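Protein design 2L4HC2_9 (Synthetic construct, PDB 5J73) is a de novo designed helical hairpin that pairs with a second copy of itself into a four-helix homodimer, its specificity probably resting on designed hydrogen-bond networks. Local coordinates at residues A[29-34]-A[52-57]. Numbering follows the deposited sequence.
Sequences EERLER and IRELAE
E54 reaches across the groove between two antiparallel helices toward R31 and R34, a worked example of how a hairpin can carry charge at its margin and leucine within. Its CG stands anti to the backbone N (chi1 179°) and the chain runs on extended, which sends the carboxylate straight at the opposite helix. R34, a turn further along R31's helix, reaches over on a long arm bent only near its end, and its NH2 forms a salt bridge with E54 OE2 at 2.7 Å. The two side chains meet at about a right angle, while the guanidinium and carboxylate planes differ by 29°, and OE2 lies at the guanidinium edge, near its plane. The place of OE2 is somewhat uncertain. R31 engages the same oxygen more loosely: its NE is 4.0 Å from E54 OE2, a long salt bridge, and its guanidinium is turned nearly perpendicular to the carboxylate. The R31 guanidinium has its firmer partner in E27, one turn back, so E54 is probably its secondary acid. With an alanine in place of E54, R34 would probably lose its acidic mate and R31 the weaker of its two acids, the R34 guanidinium being freer to turn. On the buried side, L32 CD1 meets L55 CD2 at 3.7 Å, the side chains crossing at about a right angle. L32 and L55 are also the residues in register, their CA atoms 7.2 Å apart. The contact joins helix 8-39 to helix 45-78, whose local axes come within 10.7 Å and run nearly antiparallel (161° between N-to-C directions). E54 and L55 also rest against V35, while A56 and I59 of the second subunit pack on L32 and L55 respectively, carrying the leucine layer into the dimer interface.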
ATOM      1  N   GLU A  29       0.831   6.672  -7.278  1.00 71.00           N
ATOM      2  CA  GLU A  29       2.152   7.131  -7.696  1.00 72.01           C
ATOM      3  C   GLU A  29       2.060   8.511  -8.334  1.00 68.82           C
ATOM      4  O   GLU A  29       2.894   9.379  -8.084  1.00 69.18           O
ATOM      5  CB  GLU A  29       2.791   6.134  -8.669  1.00 77.06           C
ATOM      6  CG  GLU A  29       3.886   5.279  -8.039  1.00 82.61           C
ATOM      7  CD  GLU A  29       4.359   4.157  -8.946  1.00 88.92           C
ATOM      8  OE1 GLU A  29       4.810   4.451 -10.073  1.00110.12           O
ATOM      9  OE2 GLU A  29       4.295   2.983  -8.525  1.00 87.21           O
ATOM     10  N   GLU A  30       1.038   8.704  -9.163  1.00 71.86           N
ATOM     11  CA  GLU A  30       0.821   9.982  -9.823  1.00 68.32           C
ATOM     12  C   GLU A  30       0.439  11.068  -8.831  1.00 67.54           C
ATOM     13  O   GLU A  30       1.002  12.162  -8.839  1.00 78.43           O
ATOM     14  CB  GLU A  30      -0.289   9.849 -10.863  1.00 75.30           C
ATOM     15  CG  GLU A  30       0.120   9.140 -12.137  1.00 83.10           C
ATOM     16  CD  GLU A  30      -1.063   8.517 -12.854  1.00 90.66           C
ATOM     17  OE1 GLU A  30      -2.207   8.960 -12.615  1.00 82.33           O
ATOM     18  OE2 GLU A  30      -0.850   7.578 -13.648  1.00 97.75           O
ATOM     19  N   ARG A  31      -0.519  10.751  -7.968  1.00 60.85           N
ATOM     20  CA  ARG A  31      -1.003  11.702  -6.981  1.00 56.88           C
ATOM     21  C   ARG A  31       0.059  12.043  -5.957  1.00 59.90           C
ATOM     22  O   ARG A  31       0.099  13.151  -5.440  1.00 68.26           O
ATOM     23  CB  ARG A  31      -2.234  11.161  -6.267  1.00 54.92           C
ATOM     24  CG  ARG A  31      -2.740  12.076  -5.162  1.00 66.65           C
ATOM     25  CD  ARG A  31      -4.252  12.154  -5.135  1.00 78.41           C
ATOM     26  NE  ARG A  31      -4.897  10.911  -5.547  1.00 79.66           N
ATOM     27  CZ  ARG A  31      -6.206  10.780  -5.730  1.00100.21           C
ATOM     28  NH1 ARG A  31      -7.014  11.814  -5.532  1.00100.02           N
ATOM     29  NH2 ARG A  31      -6.709   9.614  -6.110  1.00 98.69           N
ATOM     30  N   LEU A  32       0.928  11.088  -5.663  1.00 60.67           N
ATOM     31  CA  LEU A  32       1.994  11.346  -4.709  1.00 59.68           C
ATOM     32  C   LEU A  32       2.972  12.382  -5.256  1.00 59.72           C
ATOM     33  O   LEU A  32       3.347  13.306  -4.546  1.00 62.44           O
ATOM     34  CB  LEU A  32       2.735  10.052  -4.361  1.00 57.80           C
ATOM     35  CG  LEU A  32       3.897  10.170  -3.361  1.00 63.66           C
ATOM     36  CD1 LEU A  32       3.485  10.842  -2.053  1.00 56.76           C
ATOM     37  CD2 LEU A  32       4.543   8.811  -3.072  1.00 56.77           C
ATOM     38  N   GLU A  33       3.382  12.241  -6.510  1.00 63.02           N
ATOM     39  CA  GLU A  33       4.376  13.148  -7.080  1.00 74.02           C
ATOM     40  C   GLU A  33       3.818  14.566  -7.198  1.00 67.08           C
ATOM     41  O   GLU A  33       4.509  15.533  -6.887  1.00 58.59           O
ATOM     42  CB  GLU A  33       4.860  12.654  -8.442  1.00 61.50           C
ATOM     43  CG  GLU A  33       6.220  13.211  -8.841  1.00 71.14           C
ATOM     44  CD  GLU A  33       6.777  12.542 -10.078  1.00 88.55           C
ATOM     45  OE1 GLU A  33       7.997  12.667 -10.329  1.00 99.40           O
ATOM     46  OE2 GLU A  33       5.986  11.911 -10.813  1.00 96.63           O
ATOM     47  N   ARG A  34       2.572  14.689  -7.653  1.00 61.03           N
ATOM     48  CA  ARG A  34       1.933  15.997  -7.748  1.00 65.56           C
ATOM     49  C   ARG A  34       1.831  16.619  -6.356  1.00 69.20           C
ATOM     50  O   ARG A  34       2.017  17.825  -6.192  1.00 76.64           O
ATOM     51  CB  ARG A  34       0.549  15.894  -8.390  1.00 63.51           C
ATOM     52  CG  ARG A  34      -0.182  17.224  -8.482  1.00 79.73           C
ATOM     53  CD  ARG A  34      -1.618  17.044  -8.939  1.00 87.54           C
ATOM     54  NE  ARG A  34      -2.429  16.363  -7.933  1.00 97.91           N
ATOM     55  CZ  ARG A  34      -2.937  16.952  -6.855  1.00100.32           C
ATOM     56  NH1 ARG A  34      -2.715  18.239  -6.629  1.00 96.45           N
ATOM     57  NH2 ARG A  34      -3.665  16.250  -5.996  1.00 93.70           N
ATOM     58  N   ILE A  52      -1.699  16.211   3.315  1.00 38.36           N
ATOM     59  CA  ILE A  52      -1.512  15.147   4.299  1.00 42.46           C
ATOM     60  C   ILE A  52      -2.761  14.269   4.398  1.00 42.81           C
ATOM     61  O   ILE A  52      -2.661  13.044   4.466  1.00 41.45           O
ATOM     62  CB  ILE A  52      -1.154  15.736   5.682  1.00 40.82           C
ATOM     63  CG1 ILE A  52       0.258  16.330   5.631  1.00 48.95           C
ATOM     64  CG2 ILE A  52      -1.277  14.676   6.778  1.00 32.38           C
ATOM     65  CD1 ILE A  52       0.737  16.961   6.928  1.00 51.40           C
ATOM     66  N   ARG A  53      -3.930  14.902   4.411  1.00 38.98           N
ATOM     67  CA  ARG A  53      -5.202  14.183   4.403  1.00 46.74           C
ATOM     68  C   ARG A  53      -5.321  13.339   3.135  1.00 50.70           C
ATOM     69  O   ARG A  53      -5.782  12.197   3.170  1.00 42.54           O
ATOM     70  CB  ARG A  53      -6.366  15.175   4.517  1.00 48.02           C
ATOM     71  CG  ARG A  53      -6.571  15.689   5.937  1.00 58.09           C
ATOM     72  CD  ARG A  53      -7.784  16.609   6.101  1.00 54.83           C
ATOM     73  NE  ARG A  53      -9.060  16.004   5.721  1.00 78.52           N
ATOM     74  CZ  ARG A  53      -9.757  16.323   4.631  1.00 86.18           C
ATOM     75  NH1 ARG A  53      -9.325  17.259   3.791  1.00 68.02           N
ATOM     76  NH2 ARG A  53     -10.910  15.714   4.386  1.00 87.54           N
ATOM     77  N   GLU A  54      -4.891  13.915   2.019  1.00 44.74           N
ATOM     78  CA  GLU A  54      -4.968  13.260   0.724  1.00 44.03           C
ATOM     79  C   GLU A  54      -4.066  12.019   0.693  1.00 50.82           C
ATOM     80  O   GLU A  54      -4.462  10.968   0.190  1.00 50.55           O
ATOM     81  CB  GLU A  54      -4.593  14.261  -0.372  1.00 45.15           C
ATOM     82  CG  GLU A  54      -4.605  13.738  -1.795  1.00 60.48           C
ATOM     83  CD  GLU A  54      -4.392  14.855  -2.810  1.00 83.97           C
ATOM     84  OE1 GLU A  54      -4.257  16.026  -2.393  1.00 79.30           O
ATOM     85  OE2 GLU A  54      -4.359  14.570  -4.025  1.00 87.54           O
ATOM     86  N   LEU A  55      -2.857  12.142   1.234  1.00 41.30           N
ATOM     87  CA  LEU A  55      -1.929  11.011   1.312  1.00 44.63           C
ATOM     88  C   LEU A  55      -2.404   9.945   2.300  1.00 44.27           C
ATOM     89  O   LEU A  55      -2.185   8.750   2.087  1.00 38.25           O
ATOM     90  CB  LEU A  55      -0.527  11.485   1.707  1.00 40.44           C
ATOM     91  CG  LEU A  55       0.254  12.351   0.711  1.00 45.58           C
ATOM     92  CD1 LEU A  55       1.709  12.452   1.140  1.00 44.67           C
ATOM     93  CD2 LEU A  55       0.159  11.825  -0.716  1.00 36.76           C
ATOM     94  N   ALA A  56      -3.043  10.377   3.381  1.00 39.87           N
ATOM     95  CA  ALA A  56      -3.580   9.448   4.369  1.00 39.38           C
ATOM     96  C   ALA A  56      -4.654   8.567   3.739  1.00 37.50           C
ATOM     97  O   ALA A  56      -4.794   7.398   4.089  1.00 40.22           O
ATOM     98  CB  ALA A  56      -4.142  10.203   5.562  1.00 40.41           C
ATOM     99  N   GLU A  57      -5.412   9.137   2.809  1.00 41.38           N
ATOM    100  CA  GLU A  57      -6.420   8.384   2.076  1.00 39.91           C
ATOM    101  C   GLU A  57      -5.758   7.305   1.238  1.00 40.90           C
ATOM    102  O   GLU A  57      -6.240   6.174   1.164  1.00 39.21           O
ATOM    103  CB  GLU A  57      -7.232   9.303   1.167  1.00 48.10           C
ATOM    104  CG  GLU A  57      -8.413   9.968   1.833  1.00 67.07           C
ATOM    105  CD  GLU A  57      -9.247  10.759   0.846  1.00103.21           C
ATOM    106  OE1 GLU A  57      -8.766  10.995  -0.284  1.00100.30           O
ATOM    107  OE2 GLU A  57     -10.378  11.153   1.198  1.00107.57           O
TER